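Long-range contact in pectate lyase (Pectobacterium carotovorum, PDB 4U49), which probably cleaves polygalacturonate and methylated pectins by calcium-dependent elimination, acting at internal links of the chain and leaving unsaturated galacturonosyl ends: residues Thr24-Leu29 against Asn103-Ala108. Numbering follows the deposited sequence.
Sequences TMLMLL and NAASTA
A chi1 of 58° sets Asn103 CG between its own backbone N and carbonyl carbon and swings the carboxamide across to the backbone of Leu26, while a chi1 of 53° puts Leu28 CG in the equivalent position, laying the isobutyl group over the backbone of Ser106 and Thr107. The amide of Asn103 pairs with both the backbone N-H and the C=O of Leu26. Leu26 N donates to Asn103 OD1 at 2.7 Å, almost straight and onto an in-plane lone pair; Asn103 ND2 returns a bond to Leu26 O at 3.1 Å, with that oxygen close to the amide plane. This pair of bonds fixes the rotation of the carboxamide; next to it a weak backbone bond runs from Asn103 N to Thr24 O. The side chain of Met25 slants across that of Asn103, its SD 4.0 Å from Asn103 OD1. The two segments run nearly parallel and belong to different antiparallel sheets of the all-beta N-terminal region, which stands beside the parallel beta-helix of this polysaccharide lyase 3 family enzyme; here the outermost strands 24-31 and 99-106 meet, and the Asn103 side chain stands in for a backbone partner. Farther along, Ala105 CB sits between two leucines, 3.8 Å from both Leu26 CD2 and Leu28 CD2. Leu28 CD1 lies 3.4 Å from Ser106 O, and Leu28 CD2 reaches Thr107 CG2 at 3.9 Å, while Thr107 OG1 is hydrogen-bonded to Tyr86 N.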
loop_
_atom_site.group_PDB
_atom_site.type_symbol
_atom_site.label_atom_id
_atom_site.label_comp_id
_atom_site.label_asym_id
_atom_site.label_seq_id
_atom_site.Cartn_x
_atom_site.Cartn_y
_atom_site.Cartn_z
ATOM N N THR A 24 6.252 -0.312 18.909
ATOM C CA THR A 24 6.055 0.238 17.580
ATOM C C THR A 24 7.300 -0.057 16.761
ATOM O O THR A 24 8.410 0.286 17.169
ATOM C CB THR A 24 5.794 1.750 17.612
ATOM O OG1 THR A 24 4.598 2.013 18.356
ATOM C CG2 THR A 24 5.636 2.291 16.198
ATOM N N MET A 25 7.115 -0.719 15.623
ATOM C CA MET A 25 8.223 -1.032 14.733
ATOM C C MET A 25 8.297 -0.023 13.603
ATOM O O MET A 25 7.397 0.047 12.766
ATOM C CB MET A 25 8.086 -2.442 14.161
ATOM C CG MET A 25 9.092 -2.754 13.062
ATOM S SD MET A 25 10.748 -3.085 13.689
ATOM C CE MET A 25 11.682 -3.145 12.163
ATOM N N LEU A 26 9.374 0.754 13.584
ATOM C CA LEU A 26 9.589 1.764 12.556
ATOM C C LEU A 26 10.620 1.302 11.531
ATOM O O LEU A 26 11.698 0.829 11.891
ATOM C CB LEU A 26 10.038 3.083 13.196
ATOM C CG LEU A 26 10.421 4.237 12.267
ATOM C CD1 LEU A 26 9.222 4.691 11.451
ATOM C CD2 LEU A 26 11.000 5.394 13.072
ATOM N N MET A 27 10.272 1.441 10.256
ATOM C CA MET A 27 11.180 1.162 9.148
ATOM C C MET A 27 11.246 2.380 8.237
ATOM O O MET A 27 10.351 3.224 8.268
ATOM C CB MET A 27 10.717 -0.057 8.348
ATOM C CG MET A 27 10.431 -1.287 9.177
ATOM S SD MET A 27 10.102 -2.720 8.135
ATOM C CE MET A 27 8.885 -2.054 7.003
ATOM N N LEU A 28 12.282 2.475 7.411
ATOM C CA LEU A 28 12.352 3.594 6.482
ATOM C C LEU A 28 12.849 3.205 5.097
ATOM O O LEU A 28 13.469 2.159 4.904
ATOM C CB LEU A 28 13.233 4.713 7.053
ATOM C CG LEU A 28 14.651 4.432 7.547
ATOM C CD1 LEU A 28 15.644 4.348 6.390
ATOM C CD2 LEU A 28 15.078 5.509 8.537
ATOM N N LEU A 29 12.557 4.074 4.139
ATOM C CA LEU A 29 13.066 3.943 2.785
ATOM C C LEU A 29 13.565 5.302 2.319
ATOM O O LEU A 29 12.777 6.233 2.146
ATOM C CB LEU A 29 11.984 3.416 1.841
ATOM C CG LEU A 29 12.390 3.255 0.374
ATOM C CD1 LEU A 29 13.448 2.172 0.232
ATOM C CD2 LEU A 29 11.178 2.951 -0.503
ATOM N N ASN A 103 11.344 1.931 17.976
ATOM C CA ASN A 103 12.772 1.739 17.787
ATOM C C ASN A 103 13.342 2.923 17.024
ATOM O O ASN A 103 12.619 3.602 16.291
ATOM C CB ASN A 103 13.047 0.446 17.022
ATOM C CG ASN A 103 12.367 0.423 15.665
ATOM O OD1 ASN A 103 11.144 0.361 15.581
ATOM N ND2 ASN A 103 13.159 0.468 14.596
ATOM N N ALA A 104 14.632 3.175 17.198
ATOM C CA ALA A 104 15.326 4.126 16.344
ATOM C C ALA A 104 15.535 3.485 14.979
ATOM O O ALA A 104 15.943 2.328 14.887
ATOM C CB ALA A 104 16.655 4.541 16.959
ATOM N N ALA A 105 15.229 4.226 13.921
ATOM C CA ALA A 105 15.445 3.746 12.563
ATOM C C ALA A 105 16.486 4.618 11.882
ATOM O O ALA A 105 16.392 5.843 11.917
ATOM C CB ALA A 105 14.143 3.749 11.776
ATOM N N SER A 106 17.480 3.982 11.271
ATOM C CA SER A 106 18.574 4.702 10.625
ATOM C C SER A 106 18.504 4.609 9.107
ATOM O O SER A 106 18.154 3.565 8.554
ATOM C CB SER A 106 19.924 4.166 11.108
ATOM O OG SER A 106 20.993 4.801 10.429
ATOM N N THR A 107 18.846 5.705 8.438
ATOM C CA THR A 107 18.936 5.720 6.980
ATOM C C THR A 107 20.201 5.003 6.523
ATOM O O THR A 107 20.317 4.590 5.369
ATOM C CB THR A 107 18.939 7.152 6.424
ATOM O OG1 THR A 107 20.077 7.858 6.933
ATOM C CG2 THR A 107 17.672 7.885 6.834
ATOM N N ALA A 108 21.150 4.869 7.443
ATOM C CA ALA A 108 22.381 4.136 7.188
ATOM C C ALA A 108 22.263 2.726 7.760
ATOM O O ALA A 108 21.503 2.496 8.697
ATOM C CB ALA A 108 23.572 4.870 7.793
#